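PDB 1S69: group 1 truncated hemoglobin GlbN from Synechocystis sp., which binds one heme per subunit and forms a very stable complex with oxygen, which it releases slowly. Local coordinates for residues V14-Y22 / Q43-T52; G78-A86 / A112-L122. All coordinates share one frame; numbering follows the deposited sequence.

Contact 1. Residues V14-Y22 / Q43-T52. With HEM (protoporphyrin IX containing Fe), chain D; CYN (cyanide ion), chain C.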
loop_
_atom_site.group_PDB
_atom_site.type_symbol
_atom_site.label_atom_id
_atom_site.label_comp_id
_atom_site.label_asym_id
_atom_site.label_seq_id
_atom_site.Cartn_x
_atom_site.Cartn_y
_atom_site.Cartn_z
ATOM N N VAL A 14 2.390 -11.684 -0.630
ATOM C CA VAL A 14 2.624 -10.289 -0.260
ATOM C C VAL A 14 3.941 -9.772 -0.860
ATOM O O VAL A 14 3.990 -8.651 -1.364
ATOM C CB VAL A 14 2.587 -10.063 1.310
ATOM C CG1 VAL A 14 3.069 -8.634 1.720
ATOM C CG2 VAL A 14 1.242 -10.358 1.863
ATOM N N ASP A 15 4.992 -10.605 -0.862
ATOM C CA ASP A 15 6.331 -10.184 -1.335
ATOM C C ASP A 15 6.255 -9.830 -2.779
ATOM O O ASP A 15 6.748 -8.780 -3.211
ATOM C CB ASP A 15 7.376 -11.309 -1.108
ATOM C CG ASP A 15 8.768 -10.987 -1.744
ATOM O OD1 ASP A 15 9.639 -10.373 -1.032
ATOM O OD2 ASP A 15 9.090 -11.334 -2.928
ATOM N N LEU A 16 5.598 -10.708 -3.530
ATOM C CA LEU A 16 5.359 -10.516 -4.973
ATOM C C LEU A 16 4.442 -9.332 -5.259
ATOM O O LEU A 16 4.707 -8.543 -6.165
ATOM C CB LEU A 16 4.702 -11.753 -5.559
ATOM C CG LEU A 16 4.890 -12.055 -7.046
ATOM C CD1 LEU A 16 3.573 -12.014 -7.806
ATOM C CD2 LEU A 16 6.006 -11.246 -7.775
ATOM N N ALA A 17 3.336 -9.234 -4.524
ATOM C CA ALA A 17 2.415 -8.103 -4.699
ATOM C C ALA A 17 3.112 -6.764 -4.491
ATOM O O ALA A 17 2.906 -5.843 -5.237
ATOM C CB ALA A 17 1.235 -8.221 -3.751
ATOM N N VAL A 18 3.877 -6.641 -3.430
ATOM C CA VAL A 18 4.562 -5.389 -3.119
ATOM C C VAL A 18 5.580 -5.001 -4.219
ATOM O O VAL A 18 5.686 -3.847 -4.626
ATOM C CB VAL A 18 5.222 -5.430 -1.705
ATOM C CG1 VAL A 18 6.166 -4.223 -1.490
ATOM C CG2 VAL A 18 4.103 -5.343 -0.592
ATOM N N ASP A 19 6.309 -5.984 -4.703
ATOM C CA ASP A 19 7.304 -5.726 -5.735
ATOM C C ASP A 19 6.662 -5.213 -7.005
ATOM O O ASP A 19 7.096 -4.192 -7.587
ATOM C CB ASP A 19 8.076 -6.987 -6.077
ATOM C CG ASP A 19 9.084 -7.346 -5.036
ATOM O OD1 ASP A 19 9.401 -6.597 -4.092
ATOM O OD2 ASP A 19 9.661 -8.444 -5.102
ATOM N N LYS A 20 5.619 -5.921 -7.401
ATOM C CA LYS A 20 4.846 -5.607 -8.566
ATOM C C LYS A 20 4.104 -4.284 -8.432
ATOM O O LYS A 20 3.990 -3.507 -9.386
ATOM C CB LYS A 20 3.800 -6.731 -8.820
ATOM C CG LYS A 20 4.265 -8.083 -9.469
ATOM C CD LYS A 20 5.355 -7.863 -10.476
ATOM C CE LYS A 20 5.219 -8.779 -11.749
ATOM N NZ LYS A 20 6.499 -8.671 -12.588
ATOM N N PHE A 21 3.587 -4.030 -7.243
ATOM C CA PHE A 21 2.871 -2.778 -6.963
ATOM C C PHE A 21 3.810 -1.557 -7.209
ATOM O O PHE A 21 3.414 -0.618 -7.874
ATOM C CB PHE A 21 2.290 -2.848 -5.529
ATOM C CG PHE A 21 1.877 -1.526 -4.957
ATOM C CD1 PHE A 21 0.769 -0.815 -5.483
ATOM C CD2 PHE A 21 2.586 -0.990 -3.879
ATOM C CE1 PHE A 21 0.369 0.415 -4.917
ATOM C CE2 PHE A 21 2.226 0.246 -3.349
ATOM C CZ PHE A 21 1.125 0.944 -3.849
ATOM N N TYR A 22 5.037 -1.582 -6.672
ATOM C CA TYR A 22 5.967 -0.498 -6.859
ATOM C C TYR A 22 6.435 -0.365 -8.284
ATOM O O TYR A 22 6.632 0.756 -8.773
ATOM C CB TYR A 22 7.108 -0.535 -5.855
ATOM C CG TYR A 22 6.616 -0.065 -4.480
ATOM C CD1 TYR A 22 6.063 1.238 -4.327
ATOM C CD2 TYR A 22 6.580 -0.955 -3.362
ATOM C CE1 TYR A 22 5.544 1.669 -3.100
ATOM C CE2 TYR A 22 6.061 -0.520 -2.122
ATOM C CZ TYR A 22 5.529 0.787 -2.016
ATOM O OH TYR A 22 5.001 1.253 -0.833
ATOM N N GLN A 43 11.641 0.828 1.219
ATOM C CA GLN A 43 10.191 1.025 1.043
ATOM C C GLN A 43 9.467 -0.308 0.815
ATOM O O GLN A 43 8.460 -0.586 1.452
ATOM C CB GLN A 43 9.933 1.979 -0.129
ATOM C CG GLN A 43 8.458 2.333 -0.383
ATOM C CD GLN A 43 7.758 2.990 0.832
ATOM O OE1 GLN A 43 8.384 3.726 1.583
ATOM N NE2 GLN A 43 6.463 2.709 1.015
ATOM N N ARG A 44 9.975 -1.110 -0.120
ATOM C CA ARG A 44 9.511 -2.485 -0.324
ATOM C C ARG A 44 9.452 -3.312 0.985
ATOM O O ARG A 44 8.437 -3.939 1.258
ATOM C CB ARG A 44 10.305 -3.198 -1.405
ATOM C CG ARG A 44 9.866 -2.804 -2.794
ATOM C CD ARG A 44 10.517 -3.667 -3.936
ATOM N NE ARG A 44 11.923 -3.339 -4.092
ATOM C CZ ARG A 44 12.430 -2.403 -4.931
ATOM N NH1 ARG A 44 11.688 -1.746 -5.817
ATOM N NH2 ARG A 44 13.702 -2.142 -4.900
ATOM N N ALA A 45 10.531 -3.315 1.770
ATOM C CA ALA A 45 10.577 -4.073 3.017
ATOM C C ALA A 45 9.548 -3.522 4.007
ATOM O O ALA A 45 8.816 -4.304 4.654
ATOM C CB ALA A 45 11.962 -4.019 3.659
ATOM N N HIS A 46 9.463 -2.195 4.129
ATOM C CA HIS A 46 8.407 -1.618 4.989
ATOM C C HIS A 46 6.981 -1.993 4.569
ATOM O O HIS A 46 6.167 -2.322 5.404
ATOM C CB HIS A 46 8.436 -0.118 4.950
ATOM C CG HIS A 46 9.583 0.499 5.673
ATOM N ND1 HIS A 46 9.889 0.181 7.016
ATOM C CD2 HIS A 46 10.472 1.462 5.256
ATOM C CE1 HIS A 46 10.914 0.925 7.407
ATOM N NE2 HIS A 46 11.297 1.693 6.349
ATOM N N GLN A 47 6.677 -1.884 3.276
ATOM C CA GLN A 47 5.314 -2.187 2.779
ATOM C C GLN A 47 4.973 -3.700 2.954
ATOM O O GLN A 47 3.830 -4.053 3.301
ATOM C CB GLN A 47 5.119 -1.789 1.314
ATOM C CG GLN A 47 3.625 -1.768 0.867
ATOM C CD GLN A 47 2.818 -0.655 1.546
ATOM O OE1 GLN A 47 2.749 0.466 1.024
ATOM N NE2 GLN A 47 2.190 -0.955 2.659
ATOM N N LYS A 48 5.966 -4.577 2.741
ATOM C CA LYS A 48 5.730 -5.996 2.960
ATOM C C LYS A 48 5.348 -6.237 4.409
ATOM O O LYS A 48 4.401 -6.971 4.682
ATOM C CB LYS A 48 6.917 -6.869 2.526
ATOM C CG LYS A 48 7.014 -6.930 1.030
ATOM C CD LYS A 48 8.466 -7.255 0.516
ATOM C CE LYS A 48 8.532 -7.198 -1.003
ATOM N NZ LYS A 48 9.973 -7.521 -1.364
ATOM N N ALA A 49 6.105 -5.643 5.329
ATOM C CA ALA A 49 5.840 -5.748 6.753
ATOM C C ALA A 49 4.483 -5.108 7.147
ATOM O O ALA A 49 3.719 -5.660 7.966
ATOM C CB ALA A 49 6.990 -5.115 7.531
ATOM N N PHE A 50 4.193 -3.954 6.556
ATOM C CA PHE A 50 2.938 -3.243 6.814
ATOM C C PHE A 50 1.702 -4.007 6.322
ATOM O O PHE A 50 0.750 -4.172 7.063
ATOM C CB PHE A 50 2.922 -1.800 6.233
ATOM C CG PHE A 50 1.681 -1.070 6.629
ATOM C CD1 PHE A 50 1.603 -0.437 7.880
ATOM C CD2 PHE A 50 0.538 -1.178 5.854
ATOM C CE1 PHE A 50 0.401 0.117 8.318
ATOM C CE2 PHE A 50 -0.694 -0.598 6.287
ATOM C CZ PHE A 50 -0.730 0.050 7.517
ATOM N N LEU A 51 1.722 -4.493 5.101
ATOM C CA LEU A 51 0.562 -5.208 4.578
ATOM C C LEU A 51 0.405 -6.560 5.257
ATOM O O LEU A 51 -0.686 -7.016 5.432
ATOM C CB LEU A 51 0.666 -5.364 3.070
ATOM C CG LEU A 51 0.547 -4.024 2.296
ATOM C CD1 LEU A 51 0.679 -4.280 0.819
ATOM C CD2 LEU A 51 -0.776 -3.254 2.592
ATOM N N THR A 52 1.531 -7.177 5.654
ATOM C CA THR A 52 1.450 -8.403 6.432
ATOM C C THR A 52 0.619 -8.162 7.703
ATOM O O THR A 52 -0.284 -8.928 7.985
ATOM C CB THR A 52 2.847 -8.925 6.745
ATOM O OG1 THR A 52 3.430 -9.370 5.510
ATOM C CG2 THR A 52 2.793 -10.180 7.656
HETATM C CHA HEM D . 5.945 5.530 3.085
HETATM C CHB HEM D . 2.071 2.586 3.560
HETATM C CHC HEM D . -0.539 5.661 0.866
HETATM C CHD HEM D . 3.671 7.571 -0.677
HETATM C C1A HEM D . 5.087 4.499 3.495
HETATM C C2A HEM D . 5.436 3.428 4.408
HETATM C C3A HEM D . 4.397 2.606 4.510
HETATM C C4A HEM D . 3.340 3.110 3.685
HETATM C CMA HEM D . 4.354 1.302 5.358
HETATM C CAA HEM D . 6.830 3.311 5.070
HETATM C CBA HEM D . 6.603 3.804 6.510
HETATM C CGA HEM D . 7.740 3.602 7.503
HETATM O O1A HEM D . 8.635 4.430 7.381
HETATM O O2A HEM D . 7.754 2.684 8.416
HETATM C C1B HEM D . 1.033 3.213 2.903
HETATM C C2B HEM D . -0.291 2.696 2.872
HETATM C C3B HEM D . -1.055 3.560 2.146
HETATM C C4B HEM D . -0.168 4.613 1.680
HETATM C CMB HEM D . -0.723 1.381 3.610
HETATM C CAB HEM D . -2.575 3.518 1.703
HETATM C CBB HEM D . -3.231 2.420 1.210
HETATM C C1C HEM D . 0.399 6.459 0.200
HETATM C C2C HEM D . 0.080 7.391 -0.854
HETATM C C3C HEM D . 1.267 7.872 -1.288
HETATM C C4C HEM D . 2.340 7.276 -0.536
HETATM C CMC HEM D . -1.402 7.691 -1.301
HETATM C CAC HEM D . 1.611 8.877 -2.404
HETATM C CBC HEM D . 1.073 8.710 -3.603
HETATM C C1D HEM D . 4.658 7.220 0.193
HETATM C C2D HEM D . 5.995 7.708 0.148
HETATM C C3D HEM D . 6.656 7.086 1.333
HETATM C C4D HEM D . 5.688 6.296 1.993
HETATM C CMD HEM D . 6.640 8.654 -0.866
HETATM C CAD HEM D . 8.098 7.229 1.775
HETATM C CBD HEM D . 8.003 8.547 2.548
HETATM C CGD HEM D . 9.365 9.152 2.676
HETATM O O1D HEM D . 10.075 8.776 3.597
HETATM O O2D HEM D . 9.749 10.014 1.878
HETATM N NA HEM D . 3.817 4.239 3.057
HETATM N NB HEM D . 1.104 4.388 2.143
HETATM N NC HEM D . 1.769 6.428 0.356
HETATM N ND HEM D . 4.492 6.406 1.315
HETATM FE FE HEM D . 2.819 5.374 1.717
HETATM C C CYN C . 3.276 3.994 0.267
HETATM N N CYN C . 3.578 3.277 -0.513
HETATM O O HOH W 1 9.242 -3.099 -7.108
#
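Tyr22 meets Gln43 because its ring swings to the side opposite its carbonyl carbon (chi1 -75°), while Gln43 extends CG anti to its backbone N (chi1 -177°) and then bends at chi2. The two flat groups stand almost perpendicular, and Gln43 NE2 gives Tyr22 OH a nearly straight bond of 2.8 Å in the amide plane. Tyr22 OH in turn donates to the cyanide N at a very short 2.5 Å. A phenol suits this place: one oxygen can accept from the amide and donate to the ligand. Phe21 CD2 lies over the centre of one face of the Tyr22 ring and probably limits its rotation.

Tyr22 and Gln43 sit on helices 10-26 and 40-54, which cross steeply over the distal heme face in the two-on-two sandwich of truncated globins. Val18, beta-branched, fits as a knob among Arg44, Gln47, Lys48 and Leu51, its CB 3.6 Å from Lys48 CG. Farther from the heme the extended Lys48 chain carries NZ between two carboxylates, 2.9 Å from both Asp15 OD1 and Asp19 OD1. It meets Asp15 from above the carboxylate plane and Asp19 on the syn side, tilted 31° out of its plane.

Contact 2. Residues G78-A86 / A112-L122; sequences GLNGEHFDA and AGAPAHKRDVL. With HEM (protoporphyrin IX containing Fe), chain D.
Aromatic and apolar contacts make up most of the joint between Phe84 and the last turns of the chain. With CG anti to its backbone N (chi1 -172°), Phe84 drives its ring as a knob among Ala112, His117, Lys118 and Val121. The aliphatic part of Lys118 lies across one face, its CG 3.7 Å from the ring centroid in a CH-pi contact, while Val121 CG1 sits at the ring edge. The His117 ring is near Phe84 CE1, its plane turned 48° from that of Phe84. Leu122 forks over the start of helix 81-98: CD1 rests against Gly81 CA, and CD2 lies 3.9 Å from Leu79 CG.

Polar links are fewer. Asn80 N-caps helix 81-98 by accepting from His83 N at OD1, and His83 ND1 accepts from Asn80 N at 2.9 Å, which completes a capping box. Between the segments, a water joins Asp85 OD1 to Lys118 NZ, whose charges are too far apart for a direct salt bridge.

The covalent link is to the heme. His117 NE2 is bonded to CAB, the carbon of a former vinyl group, modelled at a stretched 2.0 Å, and Leu79 CD1 packs on the remaining vinyl at CAC. Val121 reaches the porphyrin with both methyls. The attachment ties helix 115-121 to the cofactor, so the covalent bond, with Leu79 and Val121 packed on the porphyrin, probably restrains the heme at this edge.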
loop_
_atom_site.group_PDB
_atom_site.type_symbol
_atom_site.label_atom_id
_atom_site.label_comp_id
_atom_site.label_asym_id
_atom_site.label_seq_id
_atom_site.Cartn_x
_atom_site.Cartn_y
_atom_site.Cartn_z
ATOM N N GLY A 78 2.097 18.477 -1.851
ATOM C CA GLY A 78 0.732 18.486 -2.357
ATOM C C GLY A 78 0.013 17.135 -2.336
ATOM O O GLY A 78 -0.989 16.930 -3.058
ATOM N N LEU A 79 0.459 16.221 -1.480
ATOM C CA LEU A 79 -0.233 14.898 -1.456
ATOM C C LEU A 79 -1.726 15.099 -1.115
ATOM O O LEU A 79 -2.030 15.650 -0.071
ATOM C CB LEU A 79 0.418 13.963 -0.413
ATOM C CG LEU A 79 -0.178 12.530 -0.409
ATOM C CD1 LEU A 79 0.337 11.824 -1.695
ATOM C CD2 LEU A 79 0.265 11.794 0.928
ATOM N N ASN A 80 -2.611 14.572 -1.970
ATOM C CA ASN A 80 -4.070 14.690 -1.838
ATOM C C ASN A 80 -4.891 13.389 -2.161
ATOM O O ASN A 80 -4.315 12.317 -2.410
ATOM C CB ASN A 80 -4.563 15.878 -2.716
ATOM C CG ASN A 80 -4.405 15.605 -4.221
ATOM O OD1 ASN A 80 -4.518 14.459 -4.699
ATOM N ND2 ASN A 80 -4.121 16.661 -4.971
ATOM N N GLY A 81 -6.220 13.517 -2.190
ATOM C CA GLY A 81 -7.154 12.405 -2.376
ATOM C C GLY A 81 -6.991 11.693 -3.704
ATOM O O GLY A 81 -7.176 10.477 -3.795
ATOM N N GLU A 82 -6.592 12.437 -4.734
ATOM C CA GLU A 82 -6.387 11.851 -6.058
ATOM C C GLU A 82 -5.186 10.910 -6.078
ATOM O O GLU A 82 -5.249 9.859 -6.691
ATOM C CB GLU A 82 -6.125 12.927 -7.107
ATOM C CG GLU A 82 -7.033 14.112 -6.941
ATOM C CD GLU A 82 -8.456 13.829 -7.352
ATOM O OE1 GLU A 82 -9.288 13.268 -6.524
ATOM O OE2 GLU A 82 -8.726 14.208 -8.522
ATOM N N HIS A 83 -4.088 11.331 -5.443
ATOM C CA HIS A 83 -2.897 10.481 -5.261
ATOM C C HIS A 83 -3.256 9.264 -4.447
ATOM O O HIS A 83 -2.856 8.172 -4.781
ATOM C CB HIS A 83 -1.823 11.257 -4.503
ATOM C CG HIS A 83 -1.483 12.546 -5.160
ATOM N ND1 HIS A 83 -1.407 13.751 -4.493
ATOM C CD2 HIS A 83 -1.243 12.809 -6.465
ATOM C CE1 HIS A 83 -1.116 14.694 -5.365
ATOM N NE2 HIS A 83 -1.032 14.145 -6.568
ATOM N N PHE A 84 -3.961 9.463 -3.330
ATOM C CA PHE A 84 -4.461 8.334 -2.518
ATOM C C PHE A 84 -5.262 7.296 -3.371
ATOM O O PHE A 84 -5.057 6.061 -3.288
ATOM C CB PHE A 84 -5.306 8.888 -1.368
ATOM C CG PHE A 84 -5.706 7.816 -0.359
ATOM C CD1 PHE A 84 -4.898 7.557 0.757
ATOM C CD2 PHE A 84 -6.857 7.048 -0.562
ATOM C CE1 PHE A 84 -5.233 6.564 1.661
ATOM C CE2 PHE A 84 -7.233 6.019 0.357
ATOM C CZ PHE A 84 -6.423 5.791 1.475
ATOM N N ASP A 85 -6.203 7.795 -4.165
ATOM C CA ASP A 85 -6.992 6.903 -4.991
ATOM C C ASP A 85 -6.142 6.182 -6.066
ATOM O O ASP A 85 -6.418 5.031 -6.368
ATOM C CB ASP A 85 -8.096 7.707 -5.679
ATOM C CG ASP A 85 -9.148 8.164 -4.731
ATOM O OD1 ASP A 85 -9.362 7.614 -3.622
ATOM O OD2 ASP A 85 -9.814 9.141 -5.001
ATOM N N ALA A 86 -5.128 6.870 -6.633
ATOM C CA ALA A 86 -4.156 6.247 -7.556
ATOM C C ALA A 86 -3.393 5.057 -6.907
ATOM O O ALA A 86 -3.187 4.015 -7.540
ATOM C CB ALA A 86 -3.138 7.291 -8.124
ATOM N N ALA A 112 -7.343 -0.723 2.318
ATOM C CA ALA A 112 -6.650 0.364 1.650
ATOM C C ALA A 112 -7.490 1.647 1.680
ATOM O O ALA A 112 -6.939 2.718 1.832
ATOM C CB ALA A 112 -6.245 -0.065 0.169
ATOM N N GLY A 113 -8.810 1.504 1.629
ATOM C CA GLY A 113 -9.766 2.610 1.677
ATOM C C GLY A 113 -10.398 3.006 2.993
ATOM O O GLY A 113 -11.170 3.956 3.034
ATOM N N ALA A 114 -10.094 2.321 4.091
ATOM C CA ALA A 114 -10.653 2.715 5.372
ATOM C C ALA A 114 -10.304 4.174 5.670
ATOM O O ALA A 114 -9.182 4.612 5.410
ATOM C CB ALA A 114 -10.091 1.793 6.469
ATOM N N PRO A 115 -11.271 4.943 6.183
ATOM C CA PRO A 115 -11.022 6.286 6.713
ATOM C C PRO A 115 -9.872 6.389 7.723
ATOM O O PRO A 115 -9.147 7.370 7.680
ATOM C CB PRO A 115 -12.343 6.628 7.445
ATOM C CG PRO A 115 -13.388 5.893 6.669
ATOM C CD PRO A 115 -12.710 4.591 6.201
ATOM N N ALA A 116 -9.730 5.431 8.625
ATOM C CA ALA A 116 -8.609 5.471 9.584
ATOM C C ALA A 116 -7.245 5.400 8.866
ATOM O O ALA A 116 -6.234 5.895 9.384
ATOM C CB ALA A 116 -8.719 4.343 10.615
ATOM N N HIS A 117 -7.216 4.780 7.682
ATOM C CA HIS A 117 -6.027 4.846 6.848
ATOM C C HIS A 117 -5.887 6.165 6.054
ATOM O O HIS A 117 -4.877 6.867 6.145
ATOM C CB HIS A 117 -5.998 3.651 5.889
ATOM C CG HIS A 117 -4.724 3.590 5.125
ATOM N ND1 HIS A 117 -3.499 3.513 5.752
ATOM C CD2 HIS A 117 -4.475 3.668 3.805
ATOM C CE1 HIS A 117 -2.550 3.493 4.839
ATOM N NE2 HIS A 117 -3.118 3.602 3.650
ATOM N N LYS A 118 -6.932 6.492 5.272
ATOM C CA LYS A 118 -6.968 7.714 4.438
ATOM C C LYS A 118 -6.711 9.017 5.220
ATOM O O LYS A 118 -5.945 9.862 4.758
ATOM C CB LYS A 118 -8.306 7.830 3.726
ATOM C CG LYS A 118 -8.286 8.875 2.600
ATOM C CD LYS A 118 -9.566 8.927 1.839
ATOM C CE LYS A 118 -9.450 10.032 0.775
ATOM N NZ LYS A 118 -10.681 9.959 -0.136
ATOM N N ARG A 119 -7.407 9.211 6.364
ATOM C CA ARG A 119 -7.289 10.453 7.137
ATOM C C ARG A 119 -5.856 10.634 7.634
ATOM O O ARG A 119 -5.320 11.721 7.648
ATOM C CB ARG A 119 -8.226 10.415 8.347
ATOM C CG ARG A 119 -9.675 10.623 7.991
ATOM C CD ARG A 119 -9.910 12.036 7.791
ATOM N NE ARG A 119 -11.263 12.272 7.345
ATOM C CZ ARG A 119 -11.981 13.306 7.692
ATOM N NH1 ARG A 119 -11.489 14.217 8.531
ATOM N NH2 ARG A 119 -13.220 13.395 7.227
ATOM N N ASP A 120 -5.242 9.548 8.084
ATOM C CA ASP A 120 -3.869 9.653 8.611
ATOM C C ASP A 120 -2.835 9.895 7.504
ATOM O O ASP A 120 -2.047 10.852 7.598
ATOM C CB ASP A 120 -3.537 8.423 9.444
ATOM C CG ASP A 120 -4.038 8.552 10.894
ATOM O OD1 ASP A 120 -3.978 9.626 11.515
ATOM O OD2 ASP A 120 -4.486 7.571 11.491
ATOM N N VAL A 121 -2.885 9.088 6.452
ATOM C CA VAL A 121 -2.005 9.244 5.304
ATOM C C VAL A 121 -2.107 10.683 4.809
ATOM O O VAL A 121 -1.102 11.369 4.598
ATOM C CB VAL A 121 -2.380 8.240 4.131
ATOM C CG1 VAL A 121 -1.660 8.624 2.823
ATOM C CG2 VAL A 121 -2.028 6.758 4.476
ATOM N N LEU A 122 -3.332 11.158 4.590
ATOM C CA LEU A 122 -3.476 12.528 4.063
ATOM C C LEU A 122 -3.389 13.634 5.139
ATOM O O LEU A 122 -3.511 14.820 4.834
ATOM C CB LEU A 122 -4.805 12.636 3.246
ATOM C CG LEU A 122 -4.905 11.697 2.021
ATOM C CD1 LEU A 122 -6.254 11.818 1.362
ATOM C CD2 LEU A 122 -3.738 11.930 1.011
HETATM C CHA HEM D . 5.945 5.530 3.085
HETATM C CHB HEM D . 2.071 2.586 3.560
HETATM C CHC HEM D . -0.539 5.661 0.866
HETATM C CHD HEM D . 3.671 7.571 -0.677
HETATM C C1A HEM D . 5.087 4.499 3.495
HETATM C C2A HEM D . 5.436 3.428 4.408
HETATM C C3A HEM D . 4.397 2.606 4.510
HETATM C C4A HEM D . 3.340 3.110 3.685
HETATM C CMA HEM D . 4.354 1.302 5.358
HETATM C CAA HEM D . 6.830 3.311 5.070
HETATM C CBA HEM D . 6.603 3.804 6.510
HETATM C CGA HEM D . 7.740 3.602 7.503
HETATM O O1A HEM D . 8.635 4.430 7.381
HETATM O O2A HEM D . 7.754 2.684 8.416
HETATM C C1B HEM D . 1.033 3.213 2.903
HETATM C C2B HEM D . -0.291 2.696 2.872
HETATM C C3B HEM D . -1.055 3.560 2.146
HETATM C C4B HEM D . -0.168 4.613 1.680
HETATM C CMB HEM D . -0.723 1.381 3.610
HETATM C CAB HEM D . -2.575 3.518 1.703
HETATM C CBB HEM D . -3.231 2.420 1.210
HETATM C C1C HEM D . 0.399 6.459 0.200
HETATM C C2C HEM D . 0.080 7.391 -0.854
HETATM C C3C HEM D . 1.267 7.872 -1.288
HETATM C C4C HEM D . 2.340 7.276 -0.536
HETATM C CMC HEM D . -1.402 7.691 -1.301
HETATM C CAC HEM D . 1.611 8.877 -2.404
HETATM C CBC HEM D . 1.073 8.710 -3.603
HETATM C C1D HEM D . 4.658 7.220 0.193
HETATM C C2D HEM D . 5.995 7.708 0.148
HETATM C C3D HEM D . 6.656 7.086 1.333
HETATM C C4D HEM D . 5.688 6.296 1.993
HETATM C CMD HEM D . 6.640 8.654 -0.866
HETATM C CAD HEM D . 8.098 7.229 1.775
HETATM C CBD HEM D . 8.003 8.547 2.548
HETATM C CGD HEM D . 9.365 9.152 2.676
HETATM O O1D HEM D . 10.075 8.776 3.597
HETATM O O2D HEM D . 9.749 10.014 1.878
HETATM N NA HEM D . 3.817 4.239 3.057
HETATM N NB HEM D . 1.104 4.388 2.143
HETATM N NC HEM D . 1.769 6.428 0.356
HETATM N ND HEM D . 4.492 6.406 1.315
HETATM FE FE HEM D . 2.819 5.374 1.717
HETATM O O HOH W 2 -3.734 15.879 2.043
HETATM O O HOH W 3 -10.882 7.807 -1.545
#

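In the fold
Contact 1 and contact 2 lie on opposite sides of the chain's centre, their centres 18 Å apart and their nearest atoms about 5 Å apart, without touching. The heme joins them, since both line its pocket. Contact 1 closes first along the chain and supplies Tyr22, Gln43 and Gln47 around the iron-bound cyanide; contact 2 follows and holds the vinyl-bearing edge. The side chain of Val121 is about 7 Å from the cyanide and about 4 Å from that of the proximal ligand His70. His46, the distal ligand of the hexacoordinate state, belongs to helix 40-54. The side chain of the heme-linked His117 is about 12 Å from that of His46.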